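Local coordinates for glycine cleavage system H protein (Mycobacterium tuberculosis, PDB 3IFT), which probably shuttles the methylamine group of glycine from the P protein to the T protein of the glycine cleavage system, carried on a covalently bound lipoyl cofactor, at residues 11-16 with 103-108; 20-25 with 134-139; 40-45 with 99-104; 64-69 with 109-114. All coordinates share one frame; numbering follows the deposited sequence.

Contact 1: 11-16 with 103-108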
loop_
_atom_site.group_PDB
_atom_site.type_symbol
_atom_site.label_atom_id
_atom_site.label_comp_id
_atom_site.label_asym_id
_atom_site.label_seq_id
_atom_site.Cartn_x
_atom_site.Cartn_y
_atom_site.Cartn_z
ATOM N N ASP A 11 -1.280 5.817 13.344
ATOM C CA ASP A 11 -1.311 4.386 13.630
ATOM C C ASP A 11 -0.366 3.717 12.657
ATOM O O ASP A 11 -0.335 4.044 11.473
ATOM C CB ASP A 11 -2.710 3.781 13.463
ATOM C CG ASP A 11 -3.746 4.425 14.337
ATOM O OD1 ASP A 11 -3.418 4.873 15.467
ATOM O OD2 ASP A 11 -4.916 4.493 13.892
ATOM N N ILE A 12 0.442 2.816 13.189
ATOM C CA ILE A 12 1.333 2.008 12.417
ATOM C C ILE A 12 1.174 0.603 13.013
ATOM O O ILE A 12 1.832 0.297 14.001
ATOM C CB ILE A 12 2.792 2.514 12.519
ATOM C CG1 ILE A 12 2.916 3.957 11.992
ATOM C CG2 ILE A 12 3.724 1.636 11.701
ATOM C CD1 ILE A 12 4.330 4.542 12.087
ATOM N N PRO A 13 0.249 -0.225 12.454
ATOM C CA PRO A 13 0.117 -1.604 12.917
ATOM C C PRO A 13 1.435 -2.323 12.945
ATOM O O PRO A 13 2.215 -2.247 11.968
ATOM C CB PRO A 13 -0.799 -2.242 11.871
ATOM C CG PRO A 13 -1.740 -1.155 11.527
ATOM C CD PRO A 13 -0.815 0.100 11.483
ATOM N N SER A 14 1.686 -3.011 14.049
ATOM C CA SER A 14 2.910 -3.763 14.210
ATOM C C SER A 14 2.932 -4.964 13.293
ATOM O O SER A 14 3.974 -5.569 13.141
ATOM C CB SER A 14 3.107 -4.221 15.668
ATOM O OG SER A 14 2.128 -5.182 16.007
ATOM N N ASP A 15 1.795 -5.342 12.689
ATOM C CA ASP A 15 1.754 -6.609 11.974
ATOM C C ASP A 15 1.934 -6.402 10.483
ATOM O O ASP A 15 1.753 -7.312 9.706
ATOM C CB ASP A 15 0.493 -7.409 12.282
ATOM C CG ASP A 15 -0.778 -6.667 11.920
ATOM O OD1 ASP A 15 -0.743 -5.432 11.743
ATOM O OD2 ASP A 15 -1.809 -7.339 11.797
ATOM N N LEU A 16 2.344 -5.203 10.091
ATOM C CA LEU A 16 2.496 -4.871 8.705
ATOM C C LEU A 16 3.936 -4.555 8.389
ATOM O O LEU A 16 4.744 -4.271 9.269
ATOM C CB LEU A 16 1.656 -3.648 8.382
ATOM C CG LEU A 16 0.156 -3.838 8.518
ATOM C CD1 LEU A 16 -0.529 -2.483 8.397
ATOM C CD2 LEU A 16 -0.308 -4.794 7.482
ATOM N N ASP A 103 -10.087 4.304 6.984
ATOM C CA ASP A 103 -9.690 2.990 7.433
ATOM C C ASP A 103 -8.503 2.472 6.620
ATOM O O ASP A 103 -8.604 1.460 5.941
ATOM C CB ASP A 103 -10.910 2.066 7.397
ATOM C CG ASP A 103 -10.654 0.742 8.052
ATOM O OD1 ASP A 103 -9.695 0.620 8.855
ATOM O OD2 ASP A 103 -11.399 -0.195 7.718
ATOM N N PRO A 104 -7.370 3.177 6.713
ATOM C CA PRO A 104 -6.250 2.980 5.780
ATOM C C PRO A 104 -5.698 1.571 5.753
ATOM O O PRO A 104 -5.226 1.128 4.726
ATOM C CB PRO A 104 -5.184 3.952 6.300
ATOM C CG PRO A 104 -5.603 4.280 7.687
ATOM C CD PRO A 104 -7.074 4.240 7.696
ATOM N N TYR A 105 -5.772 0.894 6.885
ATOM C CA TYR A 105 -5.315 -0.481 7.030
ATOM C C TYR A 105 -6.417 -1.522 6.889
ATOM O O TYR A 105 -6.136 -2.698 6.965
ATOM C CB TYR A 105 -4.647 -0.660 8.362
ATOM C CG TYR A 105 -3.543 0.311 8.576
ATOM C CD1 TYR A 105 -2.424 0.295 7.757
ATOM C CD2 TYR A 105 -3.621 1.283 9.581
ATOM C CE1 TYR A 105 -1.388 1.185 7.945
ATOM C CE2 TYR A 105 -2.595 2.183 9.757
ATOM C CZ TYR A 105 -1.478 2.119 8.942
ATOM O OH TYR A 105 -0.451 2.991 9.094
ATOM N N GLY A 106 -7.661 -1.100 6.693
ATOM C CA GLY A 106 -8.783 -2.051 6.703
ATOM C C GLY A 106 -9.446 -1.981 5.363
ATOM O O GLY A 106 -8.882 -2.429 4.370
ATOM N N ALA A 107 -10.624 -1.348 5.333
ATOM C CA ALA A 107 -11.453 -1.244 4.145
ATOM C C ALA A 107 -10.849 -0.297 3.128
ATOM O O ALA A 107 -11.293 -0.246 2.011
ATOM C CB ALA A 107 -12.880 -0.730 4.554
ATOM N N GLY A 108 -9.858 0.489 3.540
ATOM C CA GLY A 108 -9.217 1.413 2.655
ATOM C C GLY A 108 -8.036 0.825 1.932
ATOM O O GLY A 108 -7.320 1.553 1.281
#
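Pro13 lies on the ring of Tyr105, and the rest of this contact is organised round that ring. Tyr105 CG stands anti to the carbonyl carbon (chi1 -55°), which directs the ring to the 11-16 loop. The proline brings its CD over one face, 3.4 Å from the centroid of the Tyr105 ring and 20° off the normal, a CH-pi contact displaced toward the rim: Pro13 CD is 3.2 Å from Tyr105 CE2. Pro13 CG follows, nearer CD2 and CG, so the two carbons lie along the CD2-CE2 side of the ring. Leu16 comes at the other long side; its CD1 meets Tyr105 CD1 at 3.4 Å on an oblique line.

The ring ends in a hydrogen bond. Tyr105 OH donates to Asp11 O over 2.6 Å, tilted 30° from the carbonyl plane. The hydroxyl has two backbone partners, Asp11 O and Asp39 N, which should limit rotation of the phenol. Asp11 adds its CB near CE2.

Both segments are loops, each with a type I turn: Pro13 to Leu16 and Asp103 to Gly106. The Asp103 carboxylate spans the second, OD2 taking Ala107 N-H at 2.8 Å from well above its plane, while Asp103 O accepts from Gly106 N and Gly108 N.

This surface contact joins the N-terminal loop ahead of strand 17-18 to the loop between helix 99-102 and strand 111-114, with Ile12 turned onto helix 133-139, Leu16 and Tyr105 against Trp24 of strand 23-29, and Pro104 against helix 39-45.

Contact 2: 20-25 with 134-139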
loop_
_atom_site.group_PDB
_atom_site.type_symbol
_atom_site.label_atom_id
_atom_site.label_comp_id
_atom_site.label_asym_id
_atom_site.label_seq_id
_atom_site.Cartn_x
_atom_site.Cartn_y
_atom_site.Cartn_z
ATOM N N ALA A 20 9.121 3.233 2.872
ATOM C CA ALA A 20 9.441 4.623 3.190
ATOM C C ALA A 20 8.464 5.593 2.543
ATOM O O ALA A 20 8.306 6.714 2.993
ATOM C CB ALA A 20 10.874 4.953 2.720
ATOM N N GLU A 21 7.803 5.156 1.495
ATOM C CA GLU A 21 6.912 6.027 0.756
ATOM C C GLU A 21 5.500 5.833 1.289
ATOM O O GLU A 21 4.562 6.216 0.628
ATOM C CB GLU A 21 6.953 5.752 -0.727
ATOM C CG GLU A 21 8.278 6.112 -1.384
ATOM C CD GLU A 21 9.344 5.116 -1.053
ATOM O OE1 GLU A 21 9.031 3.932 -1.154
ATOM O OE2 GLU A 21 10.465 5.511 -0.660
ATOM N N HIS A 22 5.378 5.194 2.461
ATOM C CA HIS A 22 4.140 5.192 3.249
ATOM C C HIS A 22 3.099 4.257 2.716
ATOM O O HIS A 22 1.894 4.517 2.785
ATOM C CB HIS A 22 3.560 6.606 3.392
ATOM C CG HIS A 22 4.606 7.631 3.698
ATOM N ND1 HIS A 22 5.254 7.685 4.911
ATOM C CD2 HIS A 22 5.162 8.595 2.931
ATOM C CE1 HIS A 22 6.156 8.648 4.884
ATOM N NE2 HIS A 22 6.131 9.210 3.691
ATOM N N GLU A 23 3.571 3.135 2.214
ATOM C CA GLU A 23 2.691 2.053 1.901
ATOM C C GLU A 23 2.859 1.004 2.934
ATOM O O GLU A 23 3.908 0.896 3.554
ATOM C CB GLU A 23 2.948 1.524 0.520
ATOM C CG GLU A 23 2.428 2.530 -0.490
ATOM C CD GLU A 23 2.758 2.205 -1.920
ATOM O OE1 GLU A 23 2.848 1.006 -2.254
ATOM O OE2 GLU A 23 2.919 3.163 -2.705
ATOM N N TRP A 24 1.798 0.244 3.138
ATOM C CA TRP A 24 1.885 -0.885 4.029
ATOM C C TRP A 24 1.644 -2.117 3.211
ATOM O O TRP A 24 1.048 -2.065 2.141
ATOM C CB TRP A 24 0.921 -0.789 5.212
ATOM C CG TRP A 24 -0.500 -0.599 4.851
ATOM C CD1 TRP A 24 -1.147 0.593 4.728
ATOM C CD2 TRP A 24 -1.465 -1.614 4.532
ATOM N NE1 TRP A 24 -2.479 0.383 4.389
ATOM C CE2 TRP A 24 -2.701 -0.954 4.258
ATOM C CE3 TRP A 24 -1.416 -2.999 4.445
ATOM C CZ2 TRP A 24 -3.865 -1.649 3.871
ATOM C CZ3 TRP A 24 -2.565 -3.679 4.105
ATOM C CH2 TRP A 24 -3.774 -3.001 3.803
ATOM N N ILE A 25 2.124 -3.220 3.749
ATOM C CA ILE A 25 2.113 -4.502 3.067
ATOM C C ILE A 25 1.732 -5.489 4.126
ATOM O O ILE A 25 2.418 -5.604 5.162
ATOM C CB ILE A 25 3.494 -4.853 2.493
ATOM C CG1 ILE A 25 3.915 -3.784 1.492
ATOM C CG2 ILE A 25 3.455 -6.252 1.806
ATOM C CD1 ILE A 25 4.854 -2.732 2.047
ATOM N N GLU A 134 8.412 -0.429 13.300
ATOM C CA GLU A 134 9.296 0.376 14.106
ATOM C C GLU A 134 10.179 1.216 13.189
ATOM O O GLU A 134 10.354 2.417 13.411
ATOM C CB GLU A 134 10.157 -0.559 14.965
ATOM C CG GLU A 134 10.644 0.033 16.251
ATOM C CD GLU A 134 11.743 -0.828 16.898
ATOM O OE1 GLU A 134 11.531 -2.055 17.053
ATOM O OE2 GLU A 134 12.815 -0.270 17.216
ATOM N N ALA A 135 10.716 0.578 12.156
ATOM C CA ALA A 135 11.515 1.272 11.167
ATOM C C ALA A 135 10.658 2.295 10.405
ATOM O O ALA A 135 11.097 3.411 10.121
ATOM C CB ALA A 135 12.144 0.287 10.189
ATOM N N TYR A 136 9.441 1.933 10.068
ATOM C CA TYR A 136 8.578 2.909 9.438
ATOM C C TYR A 136 8.355 4.131 10.331
ATOM O O TYR A 136 8.577 5.248 9.912
ATOM C CB TYR A 136 7.264 2.302 9.013
ATOM C CG TYR A 136 6.402 3.314 8.338
ATOM C CD1 TYR A 136 6.810 3.937 7.144
ATOM C CD2 TYR A 136 5.190 3.660 8.869
ATOM C CE1 TYR A 136 6.044 4.852 6.547
ATOM C CE2 TYR A 136 4.405 4.599 8.275
ATOM C CZ TYR A 136 4.812 5.188 7.117
ATOM O OH TYR A 136 3.983 6.129 6.526
ATOM N N ARG A 137 7.902 3.919 11.551
ATOM C CA ARG A 137 7.770 5.022 12.514
ATOM C C ARG A 137 9.025 5.893 12.540
ATOM O O ARG A 137 8.949 7.126 12.481
ATOM C CB ARG A 137 7.509 4.468 13.905
ATOM C CG ARG A 137 7.485 5.504 15.055
ATOM C CD ARG A 137 6.170 6.291 15.108
ATOM N NE ARG A 137 5.035 5.434 15.452
ATOM C CZ ARG A 137 3.755 5.734 15.243
ATOM N NH1 ARG A 137 3.398 6.894 14.683
ATOM N NH2 ARG A 137 2.821 4.862 15.592
ATOM N N GLY A 138 10.170 5.237 12.621
ATOM C CA GLY A 138 11.464 5.885 12.651
ATOM C C GLY A 138 11.669 6.878 11.539
ATOM O O GLY A 138 12.265 7.929 11.760
ATOM N N THR A 139 11.167 6.551 10.348
ATOM C CA THR A 139 11.254 7.444 9.195
ATOM C C THR A 139 10.359 8.668 9.350
ATOM O O THR A 139 10.612 9.690 8.711
ATOM C CB THR A 139 10.913 6.716 7.835
ATOM O OG1 THR A 139 9.491 6.499 7.688
ATOM C CG2 THR A 139 11.666 5.384 7.717
HETATM O O HOH W 1 9.138 7.739 5.404
#
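His22 and Tyr136 meet through a single short hydrogen bond, His22 ND1 to Tyr136 OH at 2.6 Å, in which either atom could be the donor. The phenol oxygen lies at the edge of the imidazole, near its plane, and the imidazole nitrogen in turn lies near the plane of the phenol. Tyr136 can span the distance because its CG stands anti to the backbone N (chi1 -179°), which carries the ring off the helix toward the loop. A second partner, Thr38 OG1, bonds to the same hydroxyl, so the buried end of Tyr136 is held by two polar groups.

As an aromatic pair the two rings meet rim to rim, their centroids 5.5 Å apart and their planes at 70°, with neither over the face of the other. Carbon contact is slight: Tyr136 CE1 lies 3.8 Å from His22 CA. One face of the imidazole is occupied from within its own loop, where Ala20 O sits over the ring centre, 3.3 Å above the plane.

Water makes the remaining link. One molecule donates to Ala20 O at 2.7 Å and to Thr139 OG1 at 2.6 Å, bridging the loop at Ala20 to Thr139 of the helical segment. Thr139 OG1 itself donates back to Tyr136 O, one turn earlier, in the carbonyl plane and on a lone pair.

The C-terminal helix 133-139 is thereby joined to the turn that leads into strand 23-29. Tyr40 of helix 39-45 meets the His22 ring, Tyr18 stacks on Tyr136, and backbone bonds pair His22 with Thr38, just past strand 32-37.

Contact 3: 40-45 with 99-104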
loop_
_atom_site.group_PDB
_atom_site.type_symbol
_atom_site.label_atom_id
_atom_site.label_comp_id
_atom_site.label_asym_id
_atom_site.label_seq_id
_atom_site.Cartn_x
_atom_site.Cartn_y
_atom_site.Cartn_z
ATOM N N TYR A 40 -0.525 7.722 8.397
ATOM C CA TYR A 40 0.225 8.936 8.196
ATOM C C TYR A 40 0.040 9.466 6.781
ATOM O O TYR A 40 -0.204 10.628 6.610
ATOM C CB TYR A 40 1.698 8.650 8.438
ATOM C CG TYR A 40 2.616 9.720 7.944
ATOM C CD1 TYR A 40 2.996 10.764 8.792
ATOM C CD2 TYR A 40 3.119 9.700 6.660
ATOM C CE1 TYR A 40 3.843 11.742 8.376
ATOM C CE2 TYR A 40 3.963 10.700 6.218
ATOM C CZ TYR A 40 4.353 11.705 7.103
ATOM O OH TYR A 40 5.216 12.718 6.727
ATOM N N ALA A 41 0.123 8.585 5.775
ATOM C CA ALA A 41 -0.001 8.983 4.384
ATOM C C ALA A 41 -1.389 9.551 4.089
ATOM O O ALA A 41 -1.517 10.600 3.467
ATOM C CB ALA A 41 0.290 7.822 3.455
ATOM N N GLN A 42 -2.424 8.866 4.528
ATOM C CA GLN A 42 -3.770 9.308 4.226
ATOM C C GLN A 42 -4.028 10.684 4.889
ATOM O O GLN A 42 -4.589 11.614 4.279
ATOM C CB GLN A 42 -4.801 8.239 4.624
ATOM C CG GLN A 42 -5.009 7.988 6.103
ATOM C CD GLN A 42 -5.744 9.118 6.791
ATOM O OE1 GLN A 42 -6.430 9.908 6.147
ATOM N NE2 GLN A 42 -5.574 9.221 8.099
ATOM N N SER A 43 -3.555 10.842 6.108
ATOM C CA SER A 43 -3.768 12.093 6.804
ATOM C C SER A 43 -3.048 13.238 6.108
ATOM O O SER A 43 -3.609 14.326 5.955
ATOM C CB SER A 43 -3.332 11.972 8.245
ATOM O OG SER A 43 -3.737 13.158 8.907
ATOM N N ALA A 44 -1.830 12.969 5.651
ATOM C CA ALA A 44 -1.025 13.970 4.979
ATOM C C ALA A 44 -1.614 14.346 3.626
ATOM O O ALA A 44 -1.605 15.502 3.237
ATOM C CB ALA A 44 0.385 13.459 4.779
ATOM N N LEU A 45 -2.084 13.345 2.903
ATOM C CA LEU A 45 -2.635 13.582 1.585
ATOM C C LEU A 45 -3.887 14.422 1.676
ATOM O O LEU A 45 -4.095 15.295 0.852
ATOM C CB LEU A 45 -2.970 12.256 0.928
ATOM C CG LEU A 45 -3.239 12.241 -0.565
ATOM C CD1 LEU A 45 -1.952 12.550 -1.336
ATOM C CD2 LEU A 45 -3.812 10.834 -0.889
ATOM N N LEU A 99 -12.493 5.771 2.275
ATOM C CA LEU A 99 -12.104 4.562 3.023
ATOM C C LEU A 99 -10.613 4.519 3.278
ATOM O O LEU A 99 -10.159 3.990 4.296
ATOM C CB LEU A 99 -12.520 3.296 2.280
ATOM C CG LEU A 99 -14.022 3.013 2.267
ATOM C CD1 LEU A 99 -14.328 1.895 1.297
ATOM C CD2 LEU A 99 -14.494 2.668 3.683
ATOM N N VAL A 100 -9.844 5.019 2.324
ATOM C CA VAL A 100 -8.389 5.109 2.480
ATOM C C VAL A 100 -8.061 5.971 3.695
ATOM O O VAL A 100 -7.212 5.633 4.527
ATOM C CB VAL A 100 -7.751 5.673 1.187
ATOM C CG1 VAL A 100 -6.255 5.835 1.346
ATOM C CG2 VAL A 100 -8.039 4.748 0.015
ATOM N N ASN A 101 -8.786 7.070 3.837
ATOM C CA ASN A 101 -8.608 7.949 5.004
ATOM C C ASN A 101 -9.222 7.394 6.274
ATOM O O ASN A 101 -8.639 7.458 7.339
ATOM C CB ASN A 101 -9.302 9.281 4.752
ATOM C CG ASN A 101 -8.819 9.958 3.549
ATOM O OD1 ASN A 101 -9.536 10.049 2.547
ATOM N ND2 ASN A 101 -7.613 10.520 3.627
ATOM N N SER A 102 -10.433 6.867 6.179
ATOM C CA SER A 102 -11.120 6.435 7.416
ATOM C C SER A 102 -10.578 5.124 7.897
ATOM O O SER A 102 -10.614 4.826 9.090
ATOM C CB SER A 102 -12.610 6.265 7.171
ATOM O OG SER A 102 -12.802 5.263 6.161
ATOM N N ASP A 103 -10.087 4.304 6.984
ATOM C CA ASP A 103 -9.690 2.990 7.433
ATOM C C ASP A 103 -8.503 2.472 6.620
ATOM O O ASP A 103 -8.604 1.460 5.941
ATOM C CB ASP A 103 -10.910 2.066 7.397
ATOM C CG ASP A 103 -10.654 0.742 8.052
ATOM O OD1 ASP A 103 -9.695 0.620 8.855
ATOM O OD2 ASP A 103 -11.399 -0.195 7.718
ATOM N N PRO A 104 -7.370 3.177 6.713
ATOM C CA PRO A 104 -6.250 2.980 5.780
ATOM C C PRO A 104 -5.698 1.571 5.753
ATOM O O PRO A 104 -5.226 1.128 4.726
ATOM C CB PRO A 104 -5.184 3.952 6.300
ATOM C CG PRO A 104 -5.603 4.280 7.687
ATOM C CD PRO A 104 -7.074 4.240 7.696
#
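The two short helical segments come closest at Gln42 and Asn101, whose CA atoms are only 5.1 Å apart. Gln42 folds over: CG sits between the backbone N and the carbonyl carbon (chi1 69°), and a second bend at chi2 lays the amide along the backbone of 99-104. Asn101 ND2 then donates to Gln42 OE1 over 2.9 Å at a fairly straight 164°. The oxygen is met in its carbonyl plane and lies in the amide plane of Asn101, although the two amides are turned 82° from each other.

In the lipoyl-domain fold of GcvH, the bond joins helix 39-45 to helix 99-102 close to Lys73, the predicted lipoylation site, which carries no lipoyl here and whose NZ bonds to Ala44 O. The asparagine also holds the turn between helix 39-45 and strand 48-52: ND2 bonds to Gly46 O and OD1 accepts from Val48 N. Gln42 NE2 is taken by Asp39 OD1, so both amides have partners at both ends.

Gln42 CB also approaches a carbonyl, 3.6 Å from Val100 O. The aliphatic contacts are Gln42 CB to Val100 CG1 at 4.3 Å and Gln42 CG to Pro104 CB at 4.0 Å.

Contact 4: 64-69 with 109-114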
loop_
_atom_site.group_PDB
_atom_site.type_symbol
_atom_site.label_atom_id
_atom_site.label_comp_id
_atom_site.label_asym_id
_atom_site.label_seq_id
_atom_site.Cartn_x
_atom_site.Cartn_y
_atom_site.Cartn_z
ATOM N N GLU A 64 8.037 0.179 -8.654
ATOM C CA GLU A 64 7.406 0.697 -9.853
ATOM C C GLU A 64 6.165 1.502 -9.490
ATOM O O GLU A 64 5.359 1.034 -8.709
ATOM C CB GLU A 64 6.970 -0.481 -10.718
ATOM C CG GLU A 64 6.362 -0.117 -12.059
ATOM C CD GLU A 64 5.890 -1.349 -12.796
ATOM O OE1 GLU A 64 6.465 -2.426 -12.563
ATOM O OE2 GLU A 64 4.940 -1.248 -13.591
ATOM N N THR A 65 5.997 2.680 -10.109
ATOM C CA THR A 65 4.770 3.454 -9.945
ATOM C C THR A 65 3.667 2.684 -10.643
ATOM O O THR A 65 3.767 2.414 -11.836
ATOM C CB THR A 65 4.890 4.854 -10.582
ATOM O OG1 THR A 65 6.017 5.510 -10.029
ATOM C CG2 THR A 65 3.629 5.694 -10.342
ATOM N N PHE A 66 2.641 2.285 -9.917
ATOM C CA PHE A 66 1.483 1.643 -10.551
ATOM C C PHE A 66 0.177 2.327 -10.240
ATOM O O PHE A 66 -0.883 1.819 -10.521
ATOM C CB PHE A 66 1.393 0.141 -10.257
ATOM C CG PHE A 66 1.282 -0.243 -8.803
ATOM C CD1 PHE A 66 1.144 0.671 -7.777
ATOM C CD2 PHE A 66 1.268 -1.585 -8.481
ATOM C CE1 PHE A 66 1.049 0.243 -6.457
ATOM C CE2 PHE A 66 1.151 -2.009 -7.180
ATOM C CZ PHE A 66 1.046 -1.084 -6.162
ATOM N N GLY A 67 0.244 3.514 -9.672
ATOM C CA GLY A 67 -0.980 4.195 -9.358
ATOM C C GLY A 67 -0.725 5.508 -8.682
ATOM O O GLY A 67 0.396 5.972 -8.566
ATOM N N GLU A 68 -1.801 6.094 -8.207
ATOM C CA GLU A 68 -1.702 7.332 -7.523
ATOM C C GLU A 68 -2.916 7.421 -6.664
ATOM O O GLU A 68 -3.960 6.829 -6.945
ATOM C CB GLU A 68 -1.624 8.514 -8.508
ATOM C CG GLU A 68 -2.855 8.694 -9.370
ATOM C CD GLU A 68 -2.956 10.082 -9.986
ATOM O OE1 GLU A 68 -1.907 10.628 -10.431
ATOM O OE2 GLU A 68 -4.101 10.621 -10.025
ATOM N N VAL A 69 -2.753 8.149 -5.584
ATOM C CA VAL A 69 -3.826 8.455 -4.696
ATOM C C VAL A 69 -3.865 9.985 -4.659
ATOM O O VAL A 69 -2.830 10.649 -4.630
ATOM C CB VAL A 69 -3.594 7.863 -3.312
ATOM C CG1 VAL A 69 -2.285 8.427 -2.719
ATOM C CG2 VAL A 69 -4.778 8.157 -2.461
ATOM N N TRP A 109 -7.796 -0.477 2.071
ATOM C CA TRP A 109 -6.748 -1.169 1.303
ATOM C C TRP A 109 -6.874 -0.872 -0.195
ATOM O O TRP A 109 -7.948 -0.564 -0.714
ATOM C CB TRP A 109 -6.791 -2.685 1.568
ATOM C CG TRP A 109 -8.031 -3.354 0.986
ATOM C CD1 TRP A 109 -9.266 -3.402 1.540
ATOM C CD2 TRP A 109 -8.124 -4.040 -0.258
ATOM N NE1 TRP A 109 -10.127 -4.074 0.716
ATOM C CE2 TRP A 109 -9.447 -4.476 -0.397
ATOM C CE3 TRP A 109 -7.207 -4.337 -1.277
ATOM C CZ2 TRP A 109 -9.884 -5.209 -1.514
ATOM C CZ3 TRP A 109 -7.653 -5.042 -2.389
ATOM C CH2 TRP A 109 -8.958 -5.486 -2.482
ATOM N N LEU A 110 -5.760 -0.899 -0.903
ATOM C CA LEU A 110 -5.777 -0.519 -2.310
ATOM C C LEU A 110 -5.803 -1.712 -3.237
ATOM O O LEU A 110 -6.613 -1.762 -4.146
ATOM C CB LEU A 110 -4.557 0.333 -2.635
ATOM C CG LEU A 110 -4.492 1.541 -1.710
ATOM C CD1 LEU A 110 -3.244 2.255 -2.008
ATOM C CD2 LEU A 110 -5.724 2.472 -1.855
ATOM N N LEU A 111 -4.882 -2.638 -3.023
ATOM C CA LEU A 111 -4.682 -3.737 -3.951
ATOM C C LEU A 111 -3.879 -4.839 -3.322
ATOM O O LEU A 111 -3.274 -4.669 -2.256
ATOM C CB LEU A 111 -3.978 -3.262 -5.227
ATOM C CG LEU A 111 -2.565 -2.691 -5.201
ATOM C CD1 LEU A 111 -1.530 -3.726 -4.813
ATOM C CD2 LEU A 111 -2.217 -2.153 -6.613
ATOM N N ASP A 112 -3.879 -5.973 -4.006
ATOM C CA ASP A 112 -3.120 -7.110 -3.598
ATOM C C ASP A 112 -2.122 -7.377 -4.675
ATOM O O ASP A 112 -2.403 -7.204 -5.859
ATOM C CB ASP A 112 -3.982 -8.356 -3.480
ATOM C CG ASP A 112 -4.915 -8.310 -2.347
ATOM O OD1 ASP A 112 -4.812 -7.410 -1.471
ATOM O OD2 ASP A 112 -5.791 -9.185 -2.344
ATOM N N ILE A 113 -0.960 -7.838 -4.269
ATOM C CA ILE A 113 0.032 -8.257 -5.234
ATOM C C ILE A 113 0.218 -9.717 -4.913
ATOM O O ILE A 113 0.296 -10.111 -3.757
ATOM C CB ILE A 113 1.345 -7.447 -5.157
ATOM C CG1 ILE A 113 1.041 -5.957 -5.409
ATOM C CG2 ILE A 113 2.361 -7.996 -6.156
ATOM C CD1 ILE A 113 2.172 -5.005 -5.102
ATOM N N GLN A 114 0.165 -10.533 -5.949
ATOM C CA GLN A 114 0.366 -11.952 -5.788
ATOM C C GLN A 114 1.726 -12.230 -6.406
ATOM O O GLN A 114 2.062 -11.676 -7.443
ATOM C CB GLN A 114 -0.743 -12.713 -6.508
ATOM C CG GLN A 114 -0.796 -14.166 -6.205
ATOM C CD GLN A 114 -1.991 -14.857 -6.847
ATOM O OE1 GLN A 114 -2.760 -14.246 -7.575
ATOM N NE2 GLN A 114 -2.130 -16.154 -6.591
#
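Phe66 reaches across toward Leu111 and Ile113, and can be followed outward from its backbone. CB leaves strand 65-71 pointing at strand 111-114, with CG lodged between both backbone branches (chi1 60°), which sends the ring straight toward the opposite strand. Contact begins at CD2, 4.0 Å from Leu111 CD2, and tightens along that side of the ring. CE2 is the one ring atom that meets both residues, with Leu111 CD2 at 3.4 Å and Ile113 CD1 at 3.8 Å. On the other side CE1 meets Leu111 CD2 at 4.1 Å. At the far end, CZ meets both methyls of the leucine: Leu111 CD2 at 3.5 Å and Leu111 CD1 at 3.9 Å.

The two aliphatic partners use different parts of the ring. Leu111 lays CD2 over one face in a CH-pi contact, 3.8 Å from the centroid of the Phe66 ring and 29° off its normal. Ile113 puts the end of its chain, CD1, at the edge near the ring plane. Both residues approach from the direction opposite to Phe66, so the ring is met on a face and at an edge from a single strand. Pro54 touches both Phe66 and Leu111.

A classic beta bulge occurs in each segment: Phe66 and Gly67 both face Leu78 in the three-stranded sheet, while Leu110 and Leu111 both face Val35 in the larger one. The contact is buried and wholly apolar, the packing of two antiparallel sheets against each other, as in the flattened barrel of lipoyl domains, the barrel-sandwich hybrid.

Overall arrangement
Contact 4 is the buried one, purely apolar packing between the two sheets, whereas contact 1 lies at the surface and contacts 2 and 3 are partly buried. Toward the surface polar bonds enter: a phenol-to-carbonyl bond alongside a CH-pi contact in contact 1, an imidazole-phenol bond and a water in contact 2, paired amides in contact 3. Contacts 1 and 3 share Asp103 and Pro104, and Pro104 O probably bonds to Trp24 NE1 of contact 2. Ile12 of contact 1 packs on the helix of contact 2, and His22 on helix 39-45 of contact 3. Leu45 on Val69 and Val100 on Leu110 connect contact 3 to contact 4.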